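Local coordinates for protein endo-arabinase (Bacteroides thetaiotaomicron, PDB 5C0P) that probably hydrolyses O-glycosidic bonds in arabinan as a family 43 glycoside hydrolase and binds magnesium, at residues V264-S275 against V287-F298. Numbering follows the deposited sequence.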
ATOM      1  N   VAL A 264       0.547  -8.578  -1.273  1.00  9.32           N
ATOM      2  CA  VAL A 264       0.926  -9.906  -1.731  1.00 10.65           C
ATOM      3  C   VAL A 264       1.403  -9.850  -3.176  1.00 12.08           C
ATOM      4  O   VAL A 264       1.008  -8.972  -3.959  1.00 12.89           O
ATOM      5  CB  VAL A 264      -0.220 -10.934  -1.582  1.00 12.94           C
ATOM      6  CG1 VAL A 264      -0.591 -11.120  -0.106  1.00 14.43           C
ATOM      7  CG2 VAL A 264      -1.432 -10.503  -2.379  1.00 15.33           C
ATOM      8  N   PHE A 265       2.279 -10.785  -3.515  1.00 10.25           N
ATOM      9  CA  PHE A 265       2.835 -10.863  -4.852  1.00 10.65           C
ATOM     10  C   PHE A 265       3.280 -12.281  -5.139  1.00 12.01           C
ATOM     11  O   PHE A 265       3.501 -13.073  -4.219  1.00 12.49           O
ATOM     12  CB  PHE A 265       4.035  -9.919  -4.990  1.00 11.98           C
ATOM     13  CG  PHE A 265       5.214 -10.283  -4.110  1.00 11.31           C
ATOM     14  CD1 PHE A 265       6.259 -11.064  -4.598  1.00 12.97           C
ATOM     15  CD2 PHE A 265       5.285  -9.823  -2.800  1.00 11.33           C
ATOM     16  CE1 PHE A 265       7.353 -11.395  -3.791  1.00 12.25           C
ATOM     17  CE2 PHE A 265       6.364 -10.153  -1.984  1.00 10.60           C
ATOM     18  CZ  PHE A 265       7.403 -10.927  -2.476  1.00 11.60           C
ATOM     19  N   LYS A 266       3.442 -12.600  -6.416  1.00 12.50           N
ATOM     20  CA  LYS A 266       4.063 -13.865  -6.773  1.00 11.95           C
ATOM     21  C   LYS A 266       5.525 -13.636  -7.071  1.00 12.06           C
ATOM     22  O   LYS A 266       5.879 -12.711  -7.818  1.00 14.56           O
ATOM     23  CB  LYS A 266       3.359 -14.514  -7.963  1.00 12.62           C
ATOM     24  CG  LYS A 266       1.989 -15.042  -7.591  1.00 14.25           C
ATOM     25  CD  LYS A 266       1.309 -15.704  -8.764  1.00 22.90           C
ATOM     26  CE  LYS A 266       0.074 -16.458  -8.296  1.00 28.38           C
ATOM     27  NZ  LYS A 266      -0.683 -17.043  -9.435  1.00 33.73           N
ATOM     28  N   ASP A 267       6.379 -14.458  -6.468  1.00 10.73           N
ATOM     29  CA  ASP A 267       7.810 -14.369  -6.742  1.00 11.17           C
ATOM     30  C   ASP A 267       8.121 -14.889  -8.148  1.00 12.15           C
ATOM     31  O   ASP A 267       7.204 -15.274  -8.887  1.00 14.56           O
ATOM     32  CB  ASP A 267       8.666 -15.028  -5.642  1.00 10.85           C
ATOM     33  CG  ASP A 267       8.599 -16.551  -5.632  1.00 15.66           C
ATOM     34  OD1 ASP A 267       8.067 -17.181  -6.568  1.00 16.24           O
ATOM     35  OD2 ASP A 267       9.132 -17.131  -4.660  1.00 17.11           O
ATOM     36  N   LEU A 268       9.400 -14.889  -8.518  1.00 12.24           N
ATOM     37  CA  LEU A 268       9.800 -15.252  -9.881  1.00 12.48           C
ATOM     38  C   LEU A 268       9.493 -16.708 -10.235  1.00 17.03           C
ATOM     39  O   LEU A 268       9.461 -17.073 -11.411  1.00 20.17           O
ATOM     40  CB  LEU A 268      11.282 -14.944 -10.108  1.00 14.20           C
ATOM     41  CG  LEU A 268      11.627 -13.457 -10.081  1.00 14.20           C
ATOM     42  CD1 LEU A 268      13.130 -13.292 -10.109  1.00 16.17           C
ATOM     43  CD2 LEU A 268      10.994 -12.743 -11.266  1.00 16.64           C
ATOM     44  N   LYS A 269       9.276 -17.534  -9.212  1.00 14.27           N
ATOM     45  CA  LYS A 269       8.907 -18.933  -9.397  1.00 15.53           C
ATOM     46  C   LYS A 269       7.394 -19.155  -9.332  1.00 17.93           C
ATOM     47  O   LYS A 269       6.920 -20.284  -9.469  1.00 19.80           O
ATOM     48  CB  LYS A 269       9.607 -19.799  -8.355  1.00 15.17           C
ATOM     49  CG  LYS A 269      11.100 -19.920  -8.575  1.00 17.72           C
ATOM     50  CD  LYS A 269      11.771 -20.765  -7.501  1.00 19.27           C
ATOM     51  CE  LYS A 269      11.740 -20.078  -6.150  1.00 19.76           C
ATOM     52  NZ  LYS A 269      12.488 -20.869  -5.125  1.00 25.75           N
ATOM     53  N   GLY A 270       6.640 -18.085  -9.109  1.00 15.27           N
ATOM     54  CA  GLY A 270       5.191 -18.189  -9.082  1.00 16.48           C
ATOM     55  C   GLY A 270       4.601 -18.433  -7.703  1.00 16.91           C
ATOM     56  O   GLY A 270       3.389 -18.601  -7.582  1.00 17.12           O
ATOM     57  N   ARG A 271       5.445 -18.435  -6.669  1.00 12.66           N
ATOM     58  CA  ARG A 271       4.983 -18.657  -5.293  1.00 15.13           C
ATOM     59  C   ARG A 271       4.355 -17.394  -4.730  1.00 11.88           C
ATOM     60  O   ARG A 271       4.969 -16.327  -4.760  1.00 12.58           O
ATOM     61  CB  ARG A 271       6.150 -19.030  -4.378  1.00 15.20           C
ATOM     62  CG  ARG A 271       6.691 -20.443  -4.509  1.00 28.43           C
ATOM     63  CD  ARG A 271       7.800 -20.680  -3.477  1.00 31.55           C
ATOM     64  NE  ARG A 271       9.022 -19.947  -3.809  1.00 40.01           N
ATOM     65  CZ  ARG A 271       9.826 -19.363  -2.920  1.00 47.00           C
ATOM     66  NH1 ARG A 271      10.917 -18.727  -3.333  1.00 48.95           N
ATOM     67  NH2 ARG A 271       9.546 -19.403  -1.623  1.00 46.14           N
ATOM     68  N   LEU A 272       3.147 -17.508  -4.182  1.00 12.14           N
ATOM     69  CA  LEU A 272       2.512 -16.349  -3.559  1.00 11.48           C
ATOM     70  C   LEU A 272       3.187 -16.005  -2.225  1.00 12.91           C
ATOM     71  O   LEU A 272       3.433 -16.887  -1.381  1.00 12.16           O
ATOM     72  CB  LEU A 272       1.008 -16.588  -3.379  1.00 15.12           C
ATOM     73  CG  LEU A 272       0.139 -15.394  -2.996  1.00 17.79           C
ATOM     74  CD1 LEU A 272       0.087 -14.360  -4.125  1.00 17.97           C
ATOM     75  CD2 LEU A 272      -1.273 -15.863  -2.624  1.00 18.59           C
HETATM   76  N   MSE A 273       3.514 -14.722  -2.066  1.00 12.38           N
HETATM   77  CA  MSE A 273       4.210 -14.220  -0.885  1.00 10.33           C
HETATM   78  C   MSE A 273       3.461 -13.033  -0.305  1.00 10.96           C
HETATM   79  O   MSE A 273       2.781 -12.308  -1.027  1.00 10.43           O
HETATM   80  CB  MSE A 273       5.618 -13.724  -1.254  1.00 12.83           C
HETATM   81  CG  MSE A 273       6.437 -14.668  -2.102  1.00 14.98           C
HETATM   82 SE   MSE A 273       7.090 -16.167  -1.073  0.63 18.94          SE
HETATM   83  CE  MSE A 273       8.290 -15.193   0.079  1.00 17.30           C
ATOM     84  N   ILE A 274       3.625 -12.813   0.999  1.00 10.61           N
ATOM     85  CA  ILE A 274       3.160 -11.583   1.636  1.00  9.18           C
ATOM     86  C   ILE A 274       4.374 -10.785   2.113  1.00  9.55           C
ATOM     87  O   ILE A 274       5.384 -11.360   2.510  1.00 11.16           O
ATOM     88  CB  ILE A 274       2.171 -11.872   2.797  1.00 10.86           C
ATOM     89  CG1 ILE A 274       1.547 -10.572   3.333  1.00 11.30           C
ATOM     90  CG2 ILE A 274       2.851 -12.652   3.913  1.00 12.22           C
ATOM     91  CD1 ILE A 274       0.337 -10.808   4.246  1.00 15.62           C
ATOM     92  N   SER A 275       4.272  -9.464   2.024  1.00  9.14           N
ATOM     93  CA  SER A 275       5.297  -8.556   2.537  1.00  9.54           C
ATOM     94  C   SER A 275       4.638  -7.515   3.437  1.00  9.24           C
ATOM     95  O   SER A 275       3.664  -6.859   3.034  1.00  9.94           O
ATOM     96  CB  SER A 275       6.009  -7.865   1.368  1.00 10.23           C
ATOM     97  OG  SER A 275       6.923  -6.869   1.817  1.00 10.99           O
ATOM     98  N   VAL A 287       8.903  -8.356   6.730  1.00 10.22           N
ATOM     99  CA  VAL A 287       8.638  -9.771   6.868  1.00  9.66           C
ATOM    100  C   VAL A 287       8.093 -10.197   5.512  1.00  9.25           C
ATOM    101  O   VAL A 287       7.068  -9.684   5.059  1.00 11.10           O
ATOM    102  CB  VAL A 287       7.600 -10.022   7.967  1.00 10.92           C
ATOM    103  CG1 VAL A 287       7.266 -11.507   8.062  1.00 11.85           C
ATOM    104  CG2 VAL A 287       8.115  -9.504   9.315  1.00 15.03           C
ATOM    105  N   ILE A 288       8.818 -11.076   4.834  1.00 11.80           N
ATOM    106  CA  ILE A 288       8.440 -11.501   3.486  1.00 10.96           C
ATOM    107  C   ILE A 288       8.429 -13.019   3.520  1.00 10.94           C
ATOM    108  O   ILE A 288       9.465 -13.663   3.650  1.00 14.25           O
ATOM    109  CB  ILE A 288       9.443 -10.998   2.433  1.00 12.88           C
ATOM    110  CG1 ILE A 288       9.619  -9.472   2.529  1.00 12.02           C
ATOM    111  CG2 ILE A 288       8.987 -11.411   1.030  1.00 13.38           C
ATOM    112  CD1 ILE A 288      10.842  -8.938   1.759  1.00 13.47           C
ATOM    113  N   THR A 289       7.238 -13.599   3.409  1.00 12.06           N
ATOM    114  CA  THR A 289       7.084 -15.022   3.659  0.53 12.19           C
ATOM    115  C   THR A 289       5.964 -15.603   2.786  1.00 11.91           C
ATOM    116  O   THR A 289       5.064 -14.875   2.355  1.00 11.21           O
ATOM    117  CB  THR A 289       6.820 -15.229   5.174  0.53 18.76           C
ATOM    118  OG1 THR A 289       6.907 -16.614   5.526  0.53 15.38           O
ATOM    119  CG2 THR A 289       5.471 -14.667   5.555  0.53 20.34           C
ATOM    120  N   PRO A 290       6.024 -16.919   2.505  1.00 11.60           N
ATOM    121  CA  PRO A 290       4.956 -17.507   1.689  1.00 11.15           C
ATOM    122  C   PRO A 290       3.600 -17.376   2.360  1.00 14.76           C
ATOM    123  O   PRO A 290       3.489 -17.407   3.595  1.00 16.41           O
ATOM    124  CB  PRO A 290       5.347 -18.978   1.599  1.00 13.56           C
ATOM    125  CG  PRO A 290       6.836 -18.985   1.771  1.00 15.19           C
ATOM    126  CD  PRO A 290       7.122 -17.872   2.750  1.00 13.18           C
ATOM    127  N   ILE A 291       2.569 -17.230   1.543  1.00 12.46           N
ATOM    128  CA  ILE A 291       1.211 -17.176   2.051  1.00 11.74           C
ATOM    129  C   ILE A 291       0.326 -18.060   1.188  1.00 14.61           C
ATOM    130  O   ILE A 291       0.602 -18.264   0.005  1.00 15.05           O
ATOM    131  CB  ILE A 291       0.696 -15.728   2.094  1.00 13.35           C
ATOM    132  CG1 ILE A 291      -0.622 -15.635   2.869  1.00 15.94           C
ATOM    133  CG2 ILE A 291       0.523 -15.173   0.697  1.00 13.89           C
ATOM    134  CD1 ILE A 291      -1.064 -14.205   3.129  1.00 17.74           C
ATOM    135  N   TYR A 292      -0.720 -18.613   1.790  1.00 12.53           N
ATOM    136  CA  TYR A 292      -1.535 -19.604   1.118  1.00 11.70           C
ATOM    137  C   TYR A 292      -3.005 -19.244   1.191  1.00 14.85           C
ATOM    138  O   TYR A 292      -3.455 -18.598   2.137  1.00 17.10           O
ATOM    139  CB  TYR A 292      -1.307 -20.973   1.759  1.00 12.54           C
ATOM    140  CG  TYR A 292       0.140 -21.417   1.706  1.00 12.18           C
ATOM    141  CD1 TYR A 292       0.604 -22.189   0.652  1.00 16.63           C
ATOM    142  CD2 TYR A 292       1.040 -21.057   2.706  1.00 13.17           C
ATOM    143  CE1 TYR A 292       1.920 -22.594   0.593  1.00 18.64           C
ATOM    144  CE2 TYR A 292       2.362 -21.466   2.657  1.00 13.60           C
ATOM    145  CZ  TYR A 292       2.793 -22.229   1.593  1.00 15.70           C
ATOM    146  OH  TYR A 292       4.109 -22.643   1.519  1.00 18.97           O
ATOM    147  N   ILE A 293      -3.748 -19.676   0.180  1.00 16.06           N
ATOM    148  CA  ILE A 293      -5.182 -19.481   0.144  1.00 15.45           C
ATOM    149  C   ILE A 293      -5.858 -20.799   0.500  1.00 14.97           C
ATOM    150  O   ILE A 293      -5.540 -21.854  -0.062  1.00 18.30           O
ATOM    151  CB  ILE A 293      -5.624 -19.010  -1.245  1.00 16.10           C
ATOM    152  CG1 ILE A 293      -5.033 -17.626  -1.525  1.00 19.83           C
ATOM    153  CG2 ILE A 293      -7.136 -18.969  -1.350  1.00 20.09           C
ATOM    154  CD1 ILE A 293      -4.788 -17.359  -2.982  1.00 24.28           C
ATOM    155  N   LYS A 294      -6.773 -20.753   1.463  1.00 15.90           N
ATOM    156  CA  LYS A 294      -7.507 -21.945   1.858  1.00 18.55           C
ATOM    157  C   LYS A 294      -8.957 -21.547   2.042  1.00 16.53           C
ATOM    158  O   LYS A 294      -9.245 -20.579   2.750  1.00 17.08           O
ATOM    159  CB  LYS A 294      -6.949 -22.524   3.160  1.00 24.32           C
ATOM    160  CG  LYS A 294      -7.466 -23.917   3.501  1.00 31.43           C
ATOM    161  N   ASP A 295      -9.858 -22.265   1.381  1.00 21.01           N
ATOM    162  CA  ASP A 295     -11.287 -21.968   1.452  1.00 20.40           C
ATOM    163  C   ASP A 295     -11.587 -20.509   1.104  1.00 18.71           C
ATOM    164  O   ASP A 295     -12.422 -19.856   1.730  1.00 20.29           O
ATOM    165  CB  ASP A 295     -11.852 -22.336   2.831  1.00 23.23           C
ATOM    166  CG  ASP A 295     -11.713 -23.818   3.144  1.00 32.04           C
ATOM    167  OD1 ASP A 295     -11.931 -24.651   2.234  1.00 34.44           O
ATOM    168  OD2 ASP A 295     -11.380 -24.153   4.300  1.00 31.75           O
ATOM    169  N   GLY A 296     -10.870 -19.997   0.113  1.00 13.72           N
ATOM    170  CA  GLY A 296     -11.175 -18.701  -0.457  1.00 14.78           C
ATOM    171  C   GLY A 296     -10.662 -17.506   0.315  1.00 17.05           C
ATOM    172  O   GLY A 296     -11.070 -16.375   0.047  1.00 18.57           O
ATOM    173  N   LYS A 297      -9.762 -17.741   1.264  1.00 14.29           N
ATOM    174  CA  LYS A 297      -9.186 -16.640   2.031  1.00 14.17           C
ATOM    175  C   LYS A 297      -7.784 -16.977   2.521  1.00 13.81           C
ATOM    176  O   LYS A 297      -7.332 -18.109   2.391  1.00 18.22           O
ATOM    177  CB  LYS A 297     -10.092 -16.278   3.209  1.00 21.72           C
ATOM    178  CG  LYS A 297     -10.217 -17.363   4.249  1.00 22.66           C
ATOM    179  CD  LYS A 297     -11.380 -17.082   5.194  1.00 25.23           C
ATOM    180  N   PHE A 298      -7.095 -15.992   3.084  1.00 14.10           N
ATOM    181  CA  PHE A 298      -5.744 -16.224   3.600  1.00 19.20           C
ATOM    182  C   PHE A 298      -5.785 -16.798   5.010  1.00 23.14           C
ATOM    183  O   PHE A 298      -6.807 -16.712   5.690  1.00 22.11           O
ATOM    184  CB  PHE A 298      -4.928 -14.930   3.606  1.00 17.73           C
ATOM    185  CG  PHE A 298      -4.634 -14.384   2.238  1.00 15.76           C
ATOM    186  CD1 PHE A 298      -3.950 -15.146   1.296  1.00 20.43           C
ATOM    187  CD2 PHE A 298      -5.015 -13.095   1.900  1.00 17.08           C
ATOM    188  CE1 PHE A 298      -3.669 -14.632   0.034  1.00 18.09           C
ATOM    189  CE2 PHE A 298      -4.735 -12.572   0.650  1.00 16.15           C
ATOM    190  CZ  PHE A 298      -4.057 -13.332  -0.288  1.00 16.44           C
TER
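I274 and T289 form an antiparallel hydrogen-bonded pair: I274 N gives to T289 O at 2.9 Å, and T289 N returns to I274 O at 3.0 Å. A third bond, I291 N to L272 O, is straight at hydrogen (169°), yet its donor stands 39° out of the carbonyl plane, where the segment 287-298 runs out of strand 285-290 at I291.

Apolar packing falls into two groups. On the I274 side, I291 extends CG1 anti to its backbone N (chi1 -169°), which brings CD1 to 3.8 Å from I274 CD1, while its CG2 branch rests 3.7 Å from L272 CG. L272 then reaches the C-terminal residue: its CD2 meets the edge of the F298 ring at CE1 (3.8 Å) and also touches I293 CD1. Cut back to an alanine, L272 would lose CG and CD2, which is likely to open a gap beside I291 CG2 and leave the F298 edge and I293 CD1 without their shared neighbour. On the other side, M273, a selenomethionine, bends at chi2 and chi3 and curls back over P290, with SE 3.7 Å from P290 CA. Its CB sits above one face of the F265 ring, offset toward the rim, and the ring edge receives I288 CG2 at CZ (3.9 Å).

Within 264-275, D267 organises the type I turn D267-G270 and the residue after it. D267 OD1 accepts R271 N and K269 N from opposite faces of the carboxylate, the latter making an Asx turn, and OD2 holds R271 NH1 in a salt bridge. S275 OG bonds P29 O.

Around these strands, F265 packs on I31 and V33, whereas V264 and F298 share L220. The whole is an antiparallel three-stranded meander, 260-266, 272-278 and 285-290, consistent with the last blade in sequence of the five-bladed beta-propeller of family 43; magnesium ligand H261 sits on its first strand.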